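Local coordinates for protein DNA polymerase (Bacillus phage phi29, PDB 2PY5) that copies phage DNA by protein-primed, strand-displacing synthesis with high processivity and fidelity, and proofreads it with a 3'-5' exonuclease, at residues 452-457 and 496-501; 17-22 and 559-564; 284-289 and 345-350. The protein carries 2 engineered substitutions. One frame throughout, in Å; residues are numbered along the deposited sequence.

Contact 1: residues 452-457 and 496-501. With EDO (1,2-ethanediol), chain U.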
loop_
_atom_site.group_PDB
_atom_site.type_symbol
_atom_site.label_atom_id
_atom_site.label_comp_id
_atom_site.label_asym_id
_atom_site.label_seq_id
_atom_site.Cartn_x
_atom_site.Cartn_y
_atom_site.Cartn_z
ATOM N N ILE F 452 -18.248 19.888 -7.556
ATOM C CA ILE F 452 -17.105 18.998 -7.363
ATOM C C ILE F 452 -15.775 19.752 -7.333
ATOM O O ILE F 452 -15.447 20.512 -8.250
ATOM C CB ILE F 452 -17.061 17.858 -8.412
ATOM C CG1 ILE F 452 -16.036 16.796 -8.023
ATOM C CG2 ILE F 452 -16.764 18.409 -9.840
ATOM C CD1 ILE F 452 -16.378 16.009 -6.750
ATOM N N ILE F 453 -15.027 19.530 -6.251
ATOM C CA ILE F 453 -13.688 20.081 -6.088
ATOM C C ILE F 453 -12.617 19.051 -6.436
ATOM O O ILE F 453 -11.689 19.338 -7.206
ATOM C CB ILE F 453 -13.426 20.527 -4.620
ATOM C CG1 ILE F 453 -14.440 21.562 -4.146
ATOM C CG2 ILE F 453 -11.993 21.107 -4.477
ATOM C CD1 ILE F 453 -14.447 21.738 -2.591
ATOM N N TYR F 454 -12.753 17.852 -5.863
ATOM C CA TYR F 454 -11.638 16.911 -5.771
ATOM C C TYR F 454 -12.153 15.508 -5.535
ATOM O O TYR F 454 -13.111 15.334 -4.797
ATOM C CB TYR F 454 -10.759 17.343 -4.588
ATOM C CG TYR F 454 -9.569 16.476 -4.267
ATOM C CD1 TYR F 454 -8.468 16.443 -5.095
ATOM C CD2 TYR F 454 -9.552 15.661 -3.139
ATOM C CE1 TYR F 454 -7.367 15.641 -4.812
ATOM C CE2 TYR F 454 -8.446 14.882 -2.836
ATOM C CZ TYR F 454 -7.365 14.864 -3.666
ATOM O OH TYR F 454 -6.263 14.067 -3.391
ATOM N N CYS F 455 -11.517 14.530 -6.168
ATOM C CA CYS F 455 -11.765 13.117 -5.897
ATOM C C CYS F 455 -10.463 12.443 -5.525
ATOM O O CYS F 455 -9.428 12.726 -6.125
ATOM C CB CYS F 455 -12.270 12.417 -7.158
ATOM S SG CYS F 455 -13.805 13.077 -7.834
ATOM N N ASP F 456 -10.529 11.519 -4.577
ATOM C CA ASP F 456 -9.411 10.617 -4.345
ATOM C C ASP F 456 -9.877 9.226 -3.968
ATOM O O ASP F 456 -10.134 8.946 -2.794
ATOM C CB ASP F 456 -8.458 11.126 -3.276
ATOM C CG ASP F 456 -7.223 10.222 -3.128
ATOM O OD1 ASP F 456 -7.018 9.344 -4.015
ATOM O OD2 ASP F 456 -6.453 10.379 -2.151
ATOM N N THR F 457 -9.982 8.382 -4.991
ATOM C CA THR F 457 -10.179 6.941 -4.872
ATOM C C THR F 457 -11.562 6.578 -4.414
ATOM O O THR F 457 -12.326 6.037 -5.205
ATOM C CB THR F 457 -9.099 6.259 -4.013
ATOM O OG1 THR F 457 -7.827 6.546 -4.576
ATOM C CG2 THR F 457 -9.299 4.728 -3.997
ATOM N N ARG F 496 -2.708 20.623 -5.454
ATOM C CA ARG F 496 -2.488 19.538 -6.421
ATOM C C ARG F 496 -3.243 18.308 -5.962
ATOM O O ARG F 496 -3.759 18.269 -4.833
ATOM C CB ARG F 496 -0.996 19.180 -6.479
ATOM C CG ARG F 496 -0.052 20.318 -6.801
ATOM C CD ARG F 496 -0.107 20.637 -8.276
ATOM N NE ARG F 496 0.908 21.606 -8.673
ATOM C CZ ARG F 496 0.725 22.919 -8.743
ATOM N NH1 ARG F 496 -0.442 23.464 -8.435
ATOM N NH2 ARG F 496 1.723 23.707 -9.130
ATOM N N GLN F 497 -3.272 17.281 -6.811
ATOM C CA GLN F 497 -3.716 15.955 -6.388
ATOM C C GLN F 497 -2.982 15.589 -5.101
ATOM O O GLN F 497 -1.769 15.821 -4.978
ATOM C CB GLN F 497 -3.431 14.890 -7.464
ATOM C CG GLN F 497 -4.300 15.009 -8.699
ATOM C CD GLN F 497 -3.716 14.329 -9.941
ATOM O OE1 GLN F 497 -4.449 13.713 -10.727
ATOM N NE2 GLN F 497 -2.403 14.465 -10.140
ATOM N N LYS F 498 -3.727 15.053 -4.135
ATOM C CA LYS F 498 -3.180 14.603 -2.856
ATOM C C LYS F 498 -2.479 15.685 -2.047
ATOM O O LYS F 498 -1.695 15.361 -1.168
ATOM C CB LYS F 498 -2.245 13.398 -3.061
ATOM C CG LYS F 498 -2.972 12.198 -3.657
ATOM C CD LYS F 498 -2.104 10.977 -3.711
ATOM C CE LYS F 498 -2.856 9.806 -4.315
ATOM N NZ LYS F 498 -4.009 9.352 -3.479
ATOM N N THR F 499 -2.781 16.957 -2.319
ATOM C CA THR F 499 -2.094 18.075 -1.681
ATOM C C THR F 499 -3.101 19.180 -1.342
ATOM O O THR F 499 -3.409 20.026 -2.179
ATOM C CB THR F 499 -0.981 18.645 -2.580
ATOM O OG1 THR F 499 -0.134 17.568 -3.023
ATOM C CG2 THR F 499 -0.138 19.670 -1.845
ATOM N N TYR F 500 -3.630 19.139 -0.124
ATOM C CA TYR F 500 -4.641 20.091 0.303
ATOM C C TYR F 500 -4.656 20.240 1.824
ATOM O O TYR F 500 -4.098 19.424 2.548
ATOM C CB TYR F 500 -6.034 19.669 -0.203
ATOM C CG TYR F 500 -6.572 18.403 0.408
ATOM C CD1 TYR F 500 -7.331 18.466 1.549
ATOM C CD2 TYR F 500 -6.325 17.154 -0.152
ATOM C CE1 TYR F 500 -7.850 17.337 2.132
ATOM C CE2 TYR F 500 -6.845 16.008 0.448
ATOM C CZ TYR F 500 -7.604 16.131 1.587
ATOM O OH TYR F 500 -8.161 15.037 2.241
ATOM N N ILE F 501 -5.289 21.316 2.279
ATOM C CA ILE F 501 -5.543 21.545 3.692
ATOM C C ILE F 501 -7.017 21.871 3.876
ATOM O O ILE F 501 -7.673 22.389 2.961
ATOM C CB ILE F 501 -4.665 22.673 4.305
ATOM C CG1 ILE F 501 -4.836 24.015 3.570
ATOM C CG2 ILE F 501 -3.197 22.265 4.292
ATOM C CD1 ILE F 501 -3.970 25.144 4.100
HETATM C C1 EDO U . -8.339 6.996 -0.521
HETATM O O1 EDO U . -7.266 6.097 -0.219
HETATM C C2 EDO U . -8.741 7.806 0.711
HETATM O O2 EDO U . -9.173 9.137 0.366
HETATM O O HOH W 1 -4.690 8.634 -0.989
#

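Contact 2: residues 17-22 and 559-564. With nucleotides of chain B.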
loop_
_atom_site.group_PDB
_atom_site.type_symbol
_atom_site.label_atom_id
_atom_site.label_comp_id
_atom_site.label_asym_id
_atom_site.label_seq_id
_atom_site.Cartn_x
_atom_site.Cartn_y
_atom_site.Cartn_z
ATOM N N THR F 17 24.166 8.004 11.597
ATOM C CA THR F 17 23.505 8.750 10.531
ATOM C C THR F 17 24.473 9.601 9.722
ATOM O O THR F 17 24.075 10.571 9.093
ATOM C CB THR F 17 22.358 9.595 11.114
ATOM O OG1 THR F 17 22.881 10.651 11.924
ATOM C CG2 THR F 17 21.425 8.704 11.953
ATOM N N LYS F 18 25.739 9.197 9.717
ATOM C CA LYS F 18 26.792 9.879 8.965
ATOM C C LYS F 18 27.141 9.055 7.733
ATOM O O LYS F 18 27.475 7.877 7.850
ATOM C CB LYS F 18 28.034 10.006 9.824
ATOM C CG LYS F 18 27.841 10.741 11.131
ATOM C CD LYS F 18 29.064 10.519 12.009
ATOM C CE LYS F 18 29.058 11.386 13.250
ATOM N NZ LYS F 18 30.348 11.262 14.001
ATOM N N VAL F 19 27.071 9.667 6.550
ATOM C CA VAL F 19 27.420 8.950 5.308
ATOM C C VAL F 19 28.846 8.368 5.335
ATOM O O VAL F 19 29.108 7.325 4.724
ATOM C CB VAL F 19 27.205 9.824 4.044
ATOM C CG1 VAL F 19 25.729 10.140 3.870
ATOM C CG2 VAL F 19 28.018 11.103 4.107
ATOM N N GLU F 20 29.751 9.015 6.080
ATOM C CA GLU F 20 31.153 8.567 6.179
ATOM C C GLU F 20 31.361 7.580 7.324
ATOM O O GLU F 20 32.459 7.053 7.496
ATOM C CB GLU F 20 32.121 9.750 6.375
ATOM C CG GLU F 20 31.526 11.105 6.129
ATOM C CD GLU F 20 30.668 11.578 7.293
ATOM O OE1 GLU F 20 29.458 11.761 7.094
ATOM O OE2 GLU F 20 31.212 11.749 8.409
ATOM N N ASP F 21 30.318 7.315 8.107
ATOM C CA ASP F 21 30.461 6.454 9.275
ATOM C C ASP F 21 29.114 5.867 9.672
ATOM O O ASP F 21 28.484 6.278 10.659
ATOM C CB ASP F 21 31.071 7.239 10.428
ATOM C CG ASP F 21 31.389 6.377 11.618
ATOM O OD1 ASP F 21 31.712 6.956 12.669
ATOM O OD2 ASP F 21 31.307 5.134 11.513
ATOM N N CYS F 22 28.677 4.917 8.858
ATOM C CA CYS F 22 27.365 4.320 8.959
ATOM C C CYS F 22 27.472 2.911 9.511
ATOM O O CYS F 22 28.074 2.029 8.884
ATOM C CB CYS F 22 26.728 4.307 7.577
ATOM S SG CYS F 22 25.137 3.528 7.476
ATOM N N VAL F 559 20.164 6.601 1.341
ATOM C CA VAL F 559 21.332 6.515 0.492
ATOM C C VAL F 559 22.143 5.296 0.935
ATOM O O VAL F 559 22.436 5.151 2.124
ATOM C CB VAL F 559 22.205 7.793 0.625
ATOM C CG1 VAL F 559 23.452 7.697 -0.245
ATOM C CG2 VAL F 559 21.370 9.029 0.290
ATOM N N GLN F 560 22.509 4.423 -0.007
ATOM C CA GLN F 560 23.434 3.332 0.297
ATOM C C GLN F 560 24.851 3.887 0.401
ATOM O O GLN F 560 25.359 4.534 -0.530
ATOM C CB GLN F 560 23.442 2.229 -0.763
ATOM C CG GLN F 560 22.085 1.563 -1.039
ATOM C CD GLN F 560 21.581 0.606 0.053
ATOM O OE1 GLN F 560 20.401 0.220 0.045
ATOM N NE2 GLN F 560 22.424 0.242 0.972
ATOM N N VAL F 561 25.469 3.614 1.541
ATOM C CA VAL F 561 26.845 3.965 1.834
ATOM C C VAL F 561 27.581 2.720 2.378
ATOM O O VAL F 561 26.945 1.699 2.662
ATOM C CB VAL F 561 26.886 5.116 2.878
ATOM C CG1 VAL F 561 26.154 6.338 2.349
ATOM C CG2 VAL F 561 26.249 4.648 4.209
ATOM N N PRO F 562 28.918 2.777 2.516
ATOM C CA PRO F 562 29.601 1.652 3.139
ATOM C C PRO F 562 29.012 1.367 4.536
ATOM O O PRO F 562 28.920 2.265 5.374
ATOM C CB PRO F 562 31.069 2.115 3.193
ATOM C CG PRO F 562 31.157 3.113 2.098
ATOM C CD PRO F 562 29.863 3.825 2.092
ATOM N N GLY F 563 28.569 0.141 4.739
ATOM C CA GLY F 563 27.995 -0.280 6.010
ATOM C C GLY F 563 26.492 -0.393 6.056
ATOM O O GLY F 563 25.951 -1.189 6.808
ATOM N N GLY F 564 25.783 0.402 5.264
ATOM C CA GLY F 564 24.349 0.349 5.274
ATOM C C GLY F 564 23.692 1.514 4.580
ATOM O O GLY F 564 24.185 2.004 3.570
ATOM P P DT B 5 16.679 0.602 -9.390
ATOM O OP1 DT B 5 16.239 1.449 -10.530
ATOM O OP2 DT B 5 17.115 -0.795 -9.620
ATOM O "O5'" DT B 5 17.910 1.322 -8.662
ATOM C "C5'" DT B 5 17.857 2.704 -8.352
ATOM C "C4'" DT B 5 18.811 3.027 -7.218
ATOM O "O4'" DT B 5 18.319 2.476 -5.972
ATOM C "C3'" DT B 5 20.220 2.468 -7.362
ATOM O "O3'" DT B 5 21.137 3.403 -6.816
ATOM C "C2'" DT B 5 20.189 1.172 -6.555
ATOM C "C1'" DT B 5 19.276 1.586 -5.415
ATOM N N1 DT B 5 18.465 0.499 -4.798
ATOM C C2 DT B 5 18.438 0.369 -3.424
ATOM O O2 DT B 5 19.043 1.086 -2.616
ATOM N N3 DT B 5 17.621 -0.657 -3.003
ATOM C C4 DT B 5 16.878 -1.529 -3.778
ATOM O O4 DT B 5 16.177 -2.394 -3.262
ATOM C C5 DT B 5 16.947 -1.325 -5.198
ATOM C C7 DT B 5 16.188 -2.199 -6.140
ATOM C C6 DT B 5 17.731 -0.327 -5.642
HETATM O O HOH W 2 30.002 4.421 6.308
#

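Contact 3: residues 284-289 and 345-350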
loop_
_atom_site.group_PDB
_atom_site.type_symbol
_atom_site.label_atom_id
_atom_site.label_comp_id
_atom_site.label_asym_id
_atom_site.label_seq_id
_atom_site.Cartn_x
_atom_site.Cartn_y
_atom_site.Cartn_z
ATOM N N HIS F 284 -15.850 -7.362 -20.955
ATOM C CA HIS F 284 -14.757 -7.446 -21.900
ATOM C C HIS F 284 -13.702 -6.387 -21.654
ATOM O O HIS F 284 -13.948 -5.416 -20.958
ATOM C CB HIS F 284 -15.240 -7.399 -23.363
ATOM C CG HIS F 284 -15.683 -6.045 -23.856
ATOM N ND1 HIS F 284 -16.929 -5.523 -23.602
ATOM C CD2 HIS F 284 -15.062 -5.154 -24.669
ATOM C CE1 HIS F 284 -17.037 -4.335 -24.187
ATOM N NE2 HIS F 284 -15.914 -4.089 -24.840
ATOM N N ILE F 285 -12.545 -6.626 -22.248
ATOM C CA ILE F 285 -11.445 -5.647 -22.333
ATOM C C ILE F 285 -11.261 -5.410 -23.821
ATOM O O ILE F 285 -11.125 -6.355 -24.586
ATOM C CB ILE F 285 -10.162 -6.173 -21.652
ATOM C CG1 ILE F 285 -10.348 -6.224 -20.133
ATOM C CG2 ILE F 285 -8.941 -5.257 -21.996
ATOM C CD1 ILE F 285 -9.248 -6.981 -19.376
ATOM N N GLN F 286 -11.279 -4.135 -24.208
ATOM C CA GLN F 286 -11.189 -3.715 -25.622
ATOM C C GLN F 286 -9.872 -2.975 -25.815
ATOM O O GLN F 286 -9.599 -2.023 -25.091
ATOM C CB GLN F 286 -12.360 -2.800 -25.967
ATOM C CG GLN F 286 -12.390 -2.272 -27.402
ATOM C CD GLN F 286 -12.737 -3.354 -28.420
ATOM O OE1 GLN F 286 -13.866 -3.893 -28.424
ATOM N NE2 GLN F 286 -11.791 -3.655 -29.312
ATOM N N HIS F 287 -9.075 -3.419 -26.780
ATOM C CA HIS F 287 -7.930 -2.654 -27.275
ATOM C C HIS F 287 -8.466 -1.694 -28.328
ATOM O O HIS F 287 -9.048 -2.127 -29.339
ATOM C CB HIS F 287 -6.873 -3.583 -27.874
ATOM C CG HIS F 287 -5.604 -2.893 -28.311
ATOM N ND1 HIS F 287 -4.662 -3.520 -29.098
ATOM C CD2 HIS F 287 -5.126 -1.642 -28.078
ATOM C CE1 HIS F 287 -3.657 -2.689 -29.330
ATOM N NE2 HIS F 287 -3.908 -1.550 -28.714
ATOM N N ILE F 288 -8.248 -0.399 -28.100
ATOM C CA ILE F 288 -8.783 0.673 -28.942
ATOM C C ILE F 288 -7.672 1.685 -29.151
ATOM O O ILE F 288 -6.914 1.950 -28.225
ATOM C CB ILE F 288 -10.037 1.346 -28.281
ATOM C CG1 ILE F 288 -10.569 2.516 -29.112
ATOM C CG2 ILE F 288 -9.748 1.790 -26.835
ATOM C CD1 ILE F 288 -11.952 2.988 -28.673
ATOM N N ARG F 289 -7.588 2.238 -30.364
ATOM C CA ARG F 289 -6.732 3.377 -30.645
ATOM C C ARG F 289 -7.661 4.506 -31.024
ATOM O O ARG F 289 -8.610 4.293 -31.767
ATOM C CB ARG F 289 -5.768 3.081 -31.785
ATOM C CG ARG F 289 -4.619 2.157 -31.395
ATOM C CD ARG F 289 -3.788 1.743 -32.572
ATOM N NE ARG F 289 -2.992 2.856 -33.096
ATOM C CZ ARG F 289 -1.820 3.253 -32.596
ATOM N NH1 ARG F 289 -1.270 2.644 -31.555
ATOM N NH2 ARG F 289 -1.184 4.258 -33.153
ATOM N N VAL F 345 -11.371 6.389 -34.392
ATOM C CA VAL F 345 -11.426 5.213 -33.519
ATOM C C VAL F 345 -11.143 3.955 -34.317
ATOM O O VAL F 345 -11.729 3.726 -35.380
ATOM C CB VAL F 345 -12.787 5.091 -32.826
ATOM C CG1 VAL F 345 -12.845 3.866 -31.937
ATOM C CG2 VAL F 345 -13.077 6.349 -32.002
ATOM N N GLU F 346 -10.208 3.152 -33.812
ATOM C CA GLU F 346 -9.900 1.865 -34.388
ATOM C C GLU F 346 -10.061 0.839 -33.282
ATOM O O GLU F 346 -9.380 0.913 -32.274
ATOM C CB GLU F 346 -8.481 1.863 -34.977
ATOM C CG GLU F 346 -8.293 2.908 -36.078
ATOM C CD GLU F 346 -6.980 2.799 -36.828
ATOM O OE1 GLU F 346 -5.944 2.531 -36.194
ATOM O OE2 GLU F 346 -6.989 3.018 -38.060
ATOM N N TYR F 347 -11.025 -0.068 -33.445
ATOM C CA TYR F 347 -11.194 -1.186 -32.517
ATOM C C TYR F 347 -10.299 -2.321 -32.975
ATOM O O TYR F 347 -10.491 -2.886 -34.050
ATOM C CB TYR F 347 -12.658 -1.632 -32.484
ATOM C CG TYR F 347 -13.576 -0.628 -31.848
ATOM C CD1 TYR F 347 -14.303 0.276 -32.617
ATOM C CD2 TYR F 347 -13.724 -0.589 -30.476
ATOM C CE1 TYR F 347 -15.154 1.205 -32.013
ATOM C CE2 TYR F 347 -14.564 0.320 -29.865
ATOM C CZ TYR F 347 -15.278 1.217 -30.632
ATOM O OH TYR F 347 -16.111 2.113 -29.974
ATOM N N ILE F 348 -9.300 -2.656 -32.160
ATOM C CA ILE F 348 -8.222 -3.535 -32.614
ATOM C C ILE F 348 -8.542 -5.002 -32.338
ATOM O O ILE F 348 -8.591 -5.836 -33.242
ATOM C CB ILE F 348 -6.865 -3.144 -31.964
ATOM C CG1 ILE F 348 -6.549 -1.636 -32.169
ATOM C CG2 ILE F 348 -5.741 -4.000 -32.547
ATOM C CD1 ILE F 348 -6.430 -1.187 -33.613
ATOM N N SER F 349 -8.751 -5.302 -31.064
ATOM C CA SER F 349 -8.992 -6.660 -30.593
ATOM C C SER F 349 -9.402 -6.577 -29.128
ATOM O O SER F 349 -9.411 -5.502 -28.533
ATOM C CB SER F 349 -7.718 -7.500 -30.729
ATOM O OG SER F 349 -6.813 -7.272 -29.658
ATOM N N GLY F 350 -9.698 -7.725 -28.525
ATOM C CA GLY F 350 -9.924 -7.749 -27.099
ATOM C C GLY F 350 -10.135 -9.143 -26.545
ATOM O O GLY F 350 -9.873 -10.139 -27.218
HETATM O O HOH W 3 -4.459 -6.089 -30.081
HETATM O O HOH W 4 -4.609 4.449 -34.997
#

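Contact 1: residues 452-457 and 496-501
Tyr454 and Lys498 meet through backbone and hydroxyl: the amide N of Lys498 donates to Tyr454 OH at 2.8 Å, a bent bond (137° at the hydrogen). Both lie in the polymerization region, Tyr454 opening the YCDTD motif that marks the catalytic core of B-family polymerases, and Lys498 probably binding template-primer structures. The packed half is aromatic. With CG anti to its backbone N (chi1 178°), Tyr454 extends its ring across to the type II turn of Arg496 to Thr499, where Gln497 CA sits at the ring edge, 4.0 Å from Tyr454 CE1. On the other side of the ring, Tyr454 CE2 lies 3.8 Å from CE2 of Tyr500, the two rings meeting obliquely with their planes at 56°. Tyr500, too, probably contributes to template-primer binding, consistent with a place close to the bound DNA.

Toward the partly exposed side the chemistry turns ionic and wet. Lys498, which also packs on a guanine base of the DNA, runs extended and bends only at the last torsion, bringing NZ to the carboxylate of Asp456, a ligand of the catalytic magnesium. The salt bridge measures 3.0 Å from Lys498 NZ to Asp456 OD2, met on the syn side but tilted out of the carboxylate plane, with a weak second bond to OD1. A water joins the same two groups, 2.7 Å from Asp456 OD2, and Thr231 holds OD1 from outside. An ethanediol, probably from the crystallisation liquor, lies beside Thr457.

Strand 452-456 pairs with strands 231-233 and 459-463, and a classic beta bulge sets Ile453 and Tyr454 opposite His461, whose ring meets those of Tyr454 and Tyr500 edge-to-face. The turn joins strands 491-496 and 499-509, the latter paired with 523-530, whose Lys529 touches Tyr500.

Contact 2: residues 17-22 and 559-564
Cys22 CB presses against Val561 CG2 at 3.4 Å, closer than usual for two carbons, while its sulfur lies 3.6 Å from the same methyl. Cys22 SG is anti to the backbone N (chi1 177°), which carries it past that methyl to Gly564 C at 3.8 Å. The other branch of Val561 serves Val19: CG1 comes within 4.0 Å of Val19 CB, the two side chains crossing at about a right angle. Direct hydrogen bonds between the segments are absent; one water does the polar work, accepting from Cys22 N at 2.9 Å and donating to Pro562 O at 2.6 Å.

Two turns set up this first shell. A type I turn from Lys18 to Asp21 presents Val19, and a type II turn from Val561 to Gly564 forms the tip of a beta hairpin, closed by backbone bonds in both directions. Next to it, Gln560 CG lies 3.5 Å from O2 of thymine DT5 of chain B.

The contact thus joins the loop between exonuclease strands 8-15 and 24-31 to the hairpin of strands 551-561 and 564-573; Val566 of the latter and Phe69 of helix 63-76, a site of interaction with the primer terminal protein, also pack on Cys22.

Contact 3: residues 284-289 and 345-350
His287 and Ile348 touch across an antiparallel beta pair, strands 283-294 and 340-356 of the polymerization region. Ile348 lies over one face of the imidazole in an off-centre CH-pi contact, its CB 4.0 Å from the ring centroid. At the ring edge, in plane, a water joins His287 ND1 to Ser349 OG, while NE2 is bonded to Asp325 and Trp327 stacks on the ring.

On the other face of the sheet, Gln286 approaches Tyr347 at about a right angle, amide and ring planes 81° apart; its CG (chi1 179°, anti to the main-chain N) comes in at the ring edge. The amide also bonds to the backbone of Gly273 and Tyr275. Ile288 runs alongside Tyr347, pointing the same way, and its CD1 packs tightly on Val345 CG1 at 3.5 Å.

Beyond these, Arg289 and Glu346 keep 4.3 Å between NE and OE1, bridged by water, with Asp325 taking the arginine's NH1. Ile348 is the extra residue in the register, it and Ser349 both lying opposite His287, whose O takes two donors from opposite faces of its carbonyl plane: Ile348 N at 2.9 Å, and Gln286 NE2 at 3.1 Å with a nearly straight angle of 175° at the hydrogen.

How the contacts relate
The three contacts illustrate how chemistry follows position. All are partly buried. Contact 1, nearest the centre of the chain, lies at the polymerase active site and joins the buried Tyr454 and Tyr500 to a charged edge close to the DNA. Contact 3, about 31 Å from it between centres, belongs to a separate sheet of the same polymerization region; it relies on cross-strand backbone hydrogen bonds, reaches the surface at Glu346 and buries about twice as much area as either other. Contact 2 alone reaches across activities, linking an exonuclease loop to a hairpin late in the chain; it is apolar and water-mediated, with Val19 and Pro562 exposed. Along the sequence, contacts 3 and 1 both fall between its segments.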